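Local coordinates for protein DNA polymerase (PDB 2PY5) that replicates the DNA of Bacillus phage phi29 from a protein primer, with strand displacement and high processivity, and proofreads with a 3'-5' exonuclease, at residues Glu20-Ile32 / Lys39-Val51. The protein carries 2 engineered substitutions. Residues are numbered along the deposited sequence; the frame is centred on the assembly and turned at random.
With EDO (1,2-ethanediol), chain P.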
ATOM      1  N   GLU F  20       6.849  29.783   8.329  1.00 33.29           N
ATOM      2  CA  GLU F  20       6.323  31.158   8.446  1.00 33.81           C
ATOM      3  C   GLU F  20       5.981  31.759   7.086  1.00 33.73           C
ATOM      4  O   GLU F  20       5.461  32.871   7.014  1.00 35.95           O
ATOM      5  CB  GLU F  20       7.319  32.095   9.156  1.00 37.04           C
ATOM      6  CG  GLU F  20       8.460  31.405   9.846  1.00 42.90           C
ATOM      7  CD  GLU F  20       9.536  30.955   8.870  1.00 45.05           C
ATOM      8  OE1 GLU F  20       9.759  29.740   8.761  1.00 45.01           O
ATOM      9  OE2 GLU F  20      10.144  31.824   8.203  1.00 51.14           O
ATOM     10  N   ASP F  21       6.258  31.035   6.004  1.00 34.07           N
ATOM     11  CA  ASP F  21       6.045  31.578   4.668  1.00 31.83           C
ATOM     12  C   ASP F  21       5.899  30.454   3.652  1.00 32.07           C
ATOM     13  O   ASP F  21       6.808  30.164   2.859  1.00 32.50           O
ATOM     14  CB  ASP F  21       7.197  32.502   4.292  1.00 31.49           C
ATOM     15  CG  ASP F  21       6.970  33.218   2.990  1.00 30.06           C
ATOM     16  OD1 ASP F  21       7.931  33.843   2.510  1.00 35.35           O
ATOM     17  OD2 ASP F  21       5.849  33.149   2.441  1.00 35.92           O
ATOM     18  N   CYS F  22       4.742  29.810   3.722  1.00 31.55           N
ATOM     19  CA  CYS F  22       4.442  28.623   2.954  1.00 31.61           C
ATOM     20  C   CYS F  22       3.465  28.953   1.843  1.00 31.44           C
ATOM     21  O   CYS F  22       2.320  29.350   2.101  1.00 32.90           O
ATOM     22  CB  CYS F  22       3.858  27.574   3.888  1.00 32.94           C
ATOM     23  SG  CYS F  22       3.339  26.065   3.114  1.00 32.86           S
ATOM     24  N   ARG F  23       3.927  28.795   0.607  1.00 30.74           N
ATOM     25  CA  ARG F  23       3.131  29.145  -0.555  1.00 31.37           C
ATOM     26  C   ARG F  23       3.627  28.445  -1.810  1.00 31.40           C
ATOM     27  O   ARG F  23       4.757  28.014  -1.890  1.00 31.89           O
ATOM     28  CB  ARG F  23       3.153  30.661  -0.757  1.00 32.89           C
ATOM     29  CG  ARG F  23       4.515  31.235  -0.857  1.00 32.91           C
ATOM     30  CD  ARG F  23       4.534  32.775  -0.893  1.00 31.52           C
ATOM     31  NE  ARG F  23       5.844  33.206  -0.421  1.00 29.57           N
ATOM     32  CZ  ARG F  23       6.978  33.164  -1.125  1.00 30.60           C
ATOM     33  NH1 ARG F  23       7.004  32.781  -2.393  1.00 31.08           N
ATOM     34  NH2 ARG F  23       8.104  33.502  -0.544  1.00 32.15           N
ATOM     35  N   VAL F  24       2.757  28.368  -2.799  1.00 30.01           N
ATOM     36  CA  VAL F  24       3.119  27.879  -4.134  1.00 29.62           C
ATOM     37  C   VAL F  24       4.005  28.918  -4.835  1.00 29.86           C
ATOM     38  O   VAL F  24       3.656  30.108  -4.882  1.00 31.12           O
ATOM     39  CB  VAL F  24       1.833  27.613  -4.961  1.00 30.08           C
ATOM     40  CG1 VAL F  24       2.146  27.320  -6.429  1.00 30.44           C
ATOM     41  CG2 VAL F  24       1.049  26.463  -4.335  1.00 30.97           C
ATOM     42  N   TRP F  25       5.163  28.486  -5.340  1.00 30.48           N
ATOM     43  CA  TRP F  25       5.990  29.355  -6.187  1.00 29.74           C
ATOM     44  C   TRP F  25       5.965  28.956  -7.662  1.00 28.92           C
ATOM     45  O   TRP F  25       6.396  29.719  -8.511  1.00 30.70           O
ATOM     46  CB  TRP F  25       7.432  29.482  -5.671  1.00 30.15           C
ATOM     47  CG  TRP F  25       8.270  28.219  -5.685  1.00 29.62           C
ATOM     48  CD1 TRP F  25       8.492  27.394  -4.631  1.00 29.44           C
ATOM     49  CD2 TRP F  25       9.026  27.690  -6.781  1.00 29.37           C
ATOM     50  NE1 TRP F  25       9.350  26.386  -4.989  1.00 30.46           N
ATOM     51  CE2 TRP F  25       9.690  26.537  -6.307  1.00 31.15           C
ATOM     52  CE3 TRP F  25       9.231  28.090  -8.111  1.00 30.94           C
ATOM     53  CZ2 TRP F  25      10.512  25.756  -7.127  1.00 31.35           C
ATOM     54  CZ3 TRP F  25      10.061  27.315  -8.923  1.00 30.82           C
ATOM     55  CH2 TRP F  25      10.691  26.162  -8.423  1.00 29.63           C
ATOM     56  N   ALA F  26       5.456  27.756  -7.954  1.00 29.72           N
ATOM     57  CA  ALA F  26       5.239  27.334  -9.336  1.00 29.22           C
ATOM     58  C   ALA F  26       4.078  26.363  -9.433  1.00 29.71           C
ATOM     59  O   ALA F  26       3.839  25.589  -8.516  1.00 30.20           O
ATOM     60  CB  ALA F  26       6.494  26.690  -9.921  1.00 29.78           C
ATOM     61  N   TYR F  27       3.338  26.445 -10.541  1.00 29.54           N
ATOM     62  CA  TYR F  27       2.355  25.432 -10.900  1.00 32.26           C
ATOM     63  C   TYR F  27       2.620  24.976 -12.326  1.00 29.72           C
ATOM     64  O   TYR F  27       3.213  25.702 -13.129  1.00 30.42           O
ATOM     65  CB  TYR F  27       0.925  25.975 -10.808  1.00 32.01           C
ATOM     66  CG  TYR F  27       0.541  26.952 -11.919  1.00 31.28           C
ATOM     67  CD1 TYR F  27       0.142  26.499 -13.185  1.00 30.84           C
ATOM     68  CD2 TYR F  27       0.591  28.330 -11.715  1.00 31.30           C
ATOM     69  CE1 TYR F  27      -0.210  27.402 -14.203  1.00 32.19           C
ATOM     70  CE2 TYR F  27       0.231  29.221 -12.722  1.00 31.26           C
ATOM     71  CZ  TYR F  27      -0.163  28.743 -13.971  1.00 32.19           C
ATOM     72  OH  TYR F  27      -0.507  29.623 -14.986  1.00 33.44           O
ATOM     73  N   GLY F  28       2.133  23.782 -12.641  1.00 28.91           N
ATOM     74  CA  GLY F  28       2.108  23.299 -14.009  1.00 29.78           C
ATOM     75  C   GLY F  28       0.834  22.514 -14.198  1.00 29.09           C
ATOM     76  O   GLY F  28       0.381  21.821 -13.276  1.00 30.24           O
ATOM     77  N   TYR F  29       0.244  22.639 -15.384  1.00 30.14           N
ATOM     78  CA  TYR F  29      -0.799  21.715 -15.849  1.00 29.82           C
ATOM     79  C   TYR F  29      -0.531  21.256 -17.263  1.00 29.77           C
ATOM     80  O   TYR F  29       0.047  21.976 -18.041  1.00 29.46           O
ATOM     81  CB  TYR F  29      -2.215  22.310 -15.722  1.00 31.20           C
ATOM     82  CG  TYR F  29      -2.543  23.493 -16.611  1.00 32.23           C
ATOM     83  CD1 TYR F  29      -2.803  23.322 -17.985  1.00 33.26           C
ATOM     84  CD2 TYR F  29      -2.634  24.771 -16.083  1.00 33.74           C
ATOM     85  CE1 TYR F  29      -3.121  24.400 -18.803  1.00 33.88           C
ATOM     86  CE2 TYR F  29      -2.954  25.856 -16.894  1.00 32.12           C
ATOM     87  CZ  TYR F  29      -3.208  25.655 -18.258  1.00 33.17           C
ATOM     88  OH  TYR F  29      -3.519  26.718 -19.081  1.00 36.10           O
ATOM     89  N   MET F  30      -0.952  20.028 -17.573  1.00 29.49           N
ATOM     90  CA  MET F  30      -0.747  19.442 -18.894  1.00 30.51           C
ATOM     91  C   MET F  30      -1.938  18.536 -19.216  1.00 30.43           C
ATOM     92  O   MET F  30      -2.286  17.675 -18.426  1.00 31.58           O
ATOM     93  CB  MET F  30       0.561  18.636 -18.941  1.00 31.77           C
ATOM     94  CG  MET F  30       0.798  17.945 -20.275  1.00 32.89           C
ATOM     95  SD  MET F  30       2.412  17.162 -20.448  1.00 34.10           S
ATOM     96  CE  MET F  30       3.452  18.574 -20.766  1.00 33.32           C
ATOM     97  N   ASN F  31      -2.531  18.747 -20.400  1.00 30.32           N
ATOM     98  CA  ASN F  31      -3.665  17.957 -20.896  1.00 31.45           C
ATOM     99  C   ASN F  31      -3.170  16.521 -21.129  1.00 32.72           C
ATOM    100  O   ASN F  31      -2.254  16.297 -21.906  1.00 31.33           O
ATOM    101  CB  ASN F  31      -4.160  18.624 -22.178  1.00 32.02           C
ATOM    102  CG  ASN F  31      -5.442  18.029 -22.736  1.00 30.29           C
ATOM    103  OD1 ASN F  31      -6.212  18.729 -23.411  1.00 36.51           O
ATOM    104  ND2 ASN F  31      -5.664  16.772 -22.507  1.00 29.59           N
ATOM    105  N   ILE F  32      -3.771  15.581 -20.407  1.00 33.32           N
ATOM    106  CA  ILE F  32      -3.375  14.167 -20.426  1.00 34.83           C
ATOM    107  C   ILE F  32      -3.552  13.544 -21.805  1.00 36.94           C
ATOM    108  O   ILE F  32      -2.796  12.637 -22.196  1.00 36.54           O
ATOM    109  CB  ILE F  32      -4.181  13.392 -19.347  1.00 35.69           C
ATOM    110  CG1 ILE F  32      -3.692  13.796 -17.960  1.00 35.38           C
ATOM    111  CG2 ILE F  32      -4.067  11.866 -19.503  1.00 34.53           C
ATOM    112  CD1 ILE F  32      -4.575  13.293 -16.810  1.00 38.42           C
ATOM    113  N   LYS F  39       0.790  24.558 -19.378  1.00 28.84           N
ATOM    114  CA  LYS F  39       1.210  25.860 -18.906  1.00 29.03           C
ATOM    115  C   LYS F  39       1.901  25.740 -17.557  1.00 29.65           C
ATOM    116  O   LYS F  39       1.472  24.977 -16.688  1.00 30.50           O
ATOM    117  CB  LYS F  39       0.017  26.808 -18.804  1.00 31.10           C
ATOM    118  CG  LYS F  39       0.449  28.244 -18.445  1.00 35.89           C
ATOM    119  CD  LYS F  39      -0.584  29.308 -18.769  1.00 39.80           C
ATOM    120  CE  LYS F  39      -0.114  30.700 -18.295  1.00 41.03           C
ATOM    121  NZ  LYS F  39       0.984  31.289 -19.137  1.00 43.21           N
ATOM    122  N   ILE F  40       2.992  26.479 -17.415  1.00 31.00           N
ATOM    123  CA  ILE F  40       3.696  26.613 -16.145  1.00 31.76           C
ATOM    124  C   ILE F  40       3.757  28.092 -15.777  1.00 30.45           C
ATOM    125  O   ILE F  40       4.081  28.938 -16.618  1.00 31.46           O
ATOM    126  CB  ILE F  40       5.107  26.002 -16.245  1.00 32.49           C
ATOM    127  CG1 ILE F  40       4.994  24.479 -16.400  1.00 33.41           C
ATOM    128  CG2 ILE F  40       5.961  26.363 -15.024  1.00 32.19           C
ATOM    129  CD1 ILE F  40       6.230  23.827 -16.943  1.00 32.36           C
ATOM    130  N   GLY F  41       3.439  28.398 -14.517  1.00 30.26           N
ATOM    131  CA  GLY F  41       3.412  29.774 -14.030  1.00 30.63           C
ATOM    132  C   GLY F  41       3.823  29.854 -12.573  1.00 29.67           C
ATOM    133  O   GLY F  41       4.083  28.828 -11.937  1.00 29.63           O
ATOM    134  N   ASN F  42       3.847  31.074 -12.038  1.00 30.75           N
ATOM    135  CA  ASN F  42       4.366  31.299 -10.692  1.00 30.45           C
ATOM    136  C   ASN F  42       3.338  31.897  -9.731  1.00 31.87           C
ATOM    137  O   ASN F  42       3.698  32.475  -8.717  1.00 32.88           O
ATOM    138  CB  ASN F  42       5.647  32.142 -10.749  1.00 30.14           C
ATOM    139  CG  ASN F  42       5.390  33.601 -11.096  1.00 29.40           C
ATOM    140  OD1 ASN F  42       4.258  33.983 -11.428  1.00 32.78           O
ATOM    141  ND2 ASN F  42       6.442  34.441 -11.005  1.00 30.66           N
ATOM    142  N   SER F  43       2.058  31.723 -10.042  1.00 32.19           N
ATOM    143  CA  SER F  43       0.967  32.295  -9.236  1.00 31.45           C
ATOM    144  C   SER F  43      -0.152  31.295  -8.988  1.00 31.28           C
ATOM    145  O   SER F  43      -0.767  30.836  -9.930  1.00 32.49           O
ATOM    146  CB  SER F  43       0.390  33.507  -9.967  1.00 31.61           C
ATOM    147  OG  SER F  43      -0.809  33.958  -9.374  1.00 33.20           O
ATOM    148  N   LEU F  44      -0.408  30.963  -7.722  1.00 30.95           N
ATOM    149  CA  LEU F  44      -1.552  30.119  -7.377  1.00 28.60           C
ATOM    150  C   LEU F  44      -2.856  30.793  -7.769  1.00 30.17           C
ATOM    151  O   LEU F  44      -3.785  30.122  -8.219  1.00 30.77           O
ATOM    152  CB  LEU F  44      -1.574  29.759  -5.883  1.00 31.94           C
ATOM    153  CG  LEU F  44      -2.672  28.797  -5.424  1.00 30.17           C
ATOM    154  CD1 LEU F  44      -2.660  27.490  -6.266  1.00 31.39           C
ATOM    155  CD2 LEU F  44      -2.545  28.436  -3.953  1.00 33.20           C
ATOM    156  N   ASP F  45      -2.949  32.107  -7.603  1.00 30.52           N
ATOM    157  CA  ASP F  45      -4.148  32.829  -8.013  1.00 31.04           C
ATOM    158  C   ASP F  45      -4.449  32.582  -9.485  1.00 30.80           C
ATOM    159  O   ASP F  45      -5.584  32.342  -9.851  1.00 31.21           O
ATOM    160  CB  ASP F  45      -3.986  34.333  -7.802  1.00 29.17           C
ATOM    161  CG  ASP F  45      -4.154  34.773  -6.351  1.00 30.14           C
ATOM    162  OD1 ASP F  45      -4.712  34.020  -5.532  1.00 31.87           O
ATOM    163  OD2 ASP F  45      -3.768  35.936  -6.038  1.00 32.51           O
ATOM    164  N   GLU F  46      -3.416  32.657 -10.314  1.00 31.90           N
ATOM    165  CA  GLU F  46      -3.562  32.419 -11.737  1.00 29.32           C
ATOM    166  C   GLU F  46      -4.026  30.984 -11.996  1.00 31.32           C
ATOM    167  O   GLU F  46      -4.934  30.758 -12.811  1.00 32.95           O
ATOM    168  CB  GLU F  46      -2.232  32.664 -12.424  1.00 31.08           C
ATOM    169  CG  GLU F  46      -2.298  32.614 -13.913  1.00 32.89           C
ATOM    170  CD  GLU F  46      -0.999  33.047 -14.524  1.00 34.60           C
ATOM    171  OE1 GLU F  46      -0.094  32.196 -14.653  1.00 36.44           O
ATOM    172  OE2 GLU F  46      -0.875  34.258 -14.848  1.00 38.73           O
ATOM    173  N   PHE F  47      -3.387  30.033 -11.317  1.00 30.85           N
ATOM    174  CA  PHE F  47      -3.727  28.608 -11.478  1.00 29.25           C
ATOM    175  C   PHE F  47      -5.192  28.379 -11.105  1.00 30.67           C
ATOM    176  O   PHE F  47      -5.955  27.728 -11.842  1.00 30.92           O
ATOM    177  CB  PHE F  47      -2.848  27.738 -10.585  1.00 29.83           C
ATOM    178  CG  PHE F  47      -3.206  26.260 -10.656  1.00 30.03           C
ATOM    179  CD1 PHE F  47      -2.828  25.510 -11.776  1.00 32.55           C
ATOM    180  CD2 PHE F  47      -3.898  25.627  -9.631  1.00 31.64           C
ATOM    181  CE1 PHE F  47      -3.169  24.156 -11.878  1.00 32.38           C
ATOM    182  CE2 PHE F  47      -4.223  24.268  -9.728  1.00 31.95           C
ATOM    183  CZ  PHE F  47      -3.848  23.546 -10.861  1.00 32.00           C
ATOM    184  N   MET F  48      -5.582  28.891  -9.949  1.00 30.34           N
ATOM    185  CA  MET F  48      -6.935  28.640  -9.439  1.00 30.01           C
ATOM    186  C   MET F  48      -8.021  29.318 -10.307  1.00 31.00           C
ATOM    187  O   MET F  48      -9.129  28.790 -10.451  1.00 30.04           O
ATOM    188  CB  MET F  48      -7.061  29.066  -7.973  1.00 31.35           C
ATOM    189  CG  MET F  48      -6.244  28.194  -7.055  1.00 30.80           C
ATOM    190  SD  MET F  48      -6.675  26.431  -7.107  1.00 32.09           S
ATOM    191  CE  MET F  48      -8.406  26.450  -6.584  1.00 30.62           C
ATOM    192  N   ALA F  49      -7.733  30.486 -10.872  1.00 31.49           N
ATOM    193  CA  ALA F  49      -8.662  31.092 -11.822  1.00 29.08           C
ATOM    194  C   ALA F  49      -8.932  30.120 -12.985  1.00 31.62           C
ATOM    195  O   ALA F  49     -10.069  29.966 -13.407  1.00 31.29           O
ATOM    196  CB  ALA F  49      -8.120  32.442 -12.343  1.00 30.57           C
ATOM    197  N   TRP F  50      -7.877  29.466 -13.466  1.00 30.62           N
ATOM    198  CA  TRP F  50      -7.980  28.463 -14.515  1.00 30.66           C
ATOM    199  C   TRP F  50      -8.797  27.252 -14.026  1.00 30.94           C
ATOM    200  O   TRP F  50      -9.720  26.786 -14.729  1.00 30.44           O
ATOM    201  CB  TRP F  50      -6.576  28.050 -14.984  1.00 31.59           C
ATOM    202  CG  TRP F  50      -6.576  26.865 -15.907  1.00 31.62           C
ATOM    203  CD1 TRP F  50      -6.836  26.874 -17.250  1.00 33.19           C
ATOM    204  CD2 TRP F  50      -6.302  25.500 -15.557  1.00 30.11           C
ATOM    205  NE1 TRP F  50      -6.750  25.598 -17.749  1.00 33.39           N
ATOM    206  CE2 TRP F  50      -6.418  24.738 -16.740  1.00 31.49           C
ATOM    207  CE3 TRP F  50      -5.961  24.845 -14.362  1.00 31.55           C
ATOM    208  CZ2 TRP F  50      -6.223  23.358 -16.759  1.00 32.31           C
ATOM    209  CZ3 TRP F  50      -5.763  23.465 -14.386  1.00 31.90           C
ATOM    210  CH2 TRP F  50      -5.882  22.743 -15.589  1.00 32.53           C
ATOM    211  N   VAL F  51      -8.478  26.769 -12.831  1.00 31.54           N
ATOM    212  CA  VAL F  51      -9.221  25.653 -12.223  1.00 29.81           C
ATOM    213  C   VAL F  51     -10.724  25.950 -12.232  1.00 30.14           C
ATOM    214  O   VAL F  51     -11.533  25.082 -12.563  1.00 30.86           O
ATOM    215  CB  VAL F  51      -8.783  25.384 -10.765  1.00 30.36           C
ATOM    216  CG1 VAL F  51      -9.725  24.374 -10.080  1.00 32.28           C
ATOM    217  CG2 VAL F  51      -7.326  24.927 -10.697  1.00 30.64           C
TER
HETATM  218  C1  EDO P9001      -2.405  37.029  -9.554  1.00 41.19           C
HETATM  219  O1  EDO P9001      -1.661  36.309 -10.542  1.00 40.31           O
HETATM  220  C2  EDO P9001      -1.649  37.071  -8.232  1.00 41.57           C
HETATM  221  O2  EDO P9001      -2.412  37.764  -7.228  1.00 40.67           O
HETATM  222  O   HOH W   1       1.404  31.671  -5.405  1.00 24.82           O
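Tyr27 lies sandwiched between the edge strand and the helix that follows it: Gly41 CA sits over one ring face, Phe47 CB over the other, each 3.9 Å from the ring centroid. With no side chain at Gly41, the ring lies directly on the backbone of strand 39-41. Its rim also comes close to the phenyl ring of Phe47, Tyr27 CD1 to Phe47 CD1 3.4 Å, the two planes inclined at 47°. CG of Tyr27 stands between its backbone N and carbonyl carbon (chi1 73°), which folds the ring across the neighbouring strand and carries the hydroxyl to Glu46. Tyr27 OH donates to Glu46 OE1 at 2.6 Å, on the anti side and somewhat out of the plane of a carboxylate nearly perpendicular to the ring.

Next along the same face, Tyr29 stacks flat on the six-membered ring of Trp50, centroids 3.8 Å apart and planes parallel, while Lys39 CB covers its other face. Beneath the rings, paired backbone bonds join Tyr27 to Gly41 and Tyr29 to Lys39 in an antiparallel hairpin at the edge of the exonuclease-domain sheet. Phe13 of the adjoining strand 8-15 meets Phe47 edge-to-face, extending this aromatic layer inward.

Past the bulge at Trp25 and Ala26, opposite Glu14, the fit is looser: Val24 CG2 and Leu44 CD2 are 4.1 Å apart, and a water links Val24 O to Leu44 N. Ser43 is the helix N-cap, its OG accepting from Glu46 N. The solvent side is formed by Glu46 and Lys39, whose CE lies 3.5 Å from Tyr27 OH. Helix 44-51 is thus held to the hairpin mainly by aromatic faces, with one short phenol-carboxylate bond tying the hydroxyl of buried Tyr27 to exposed Glu46.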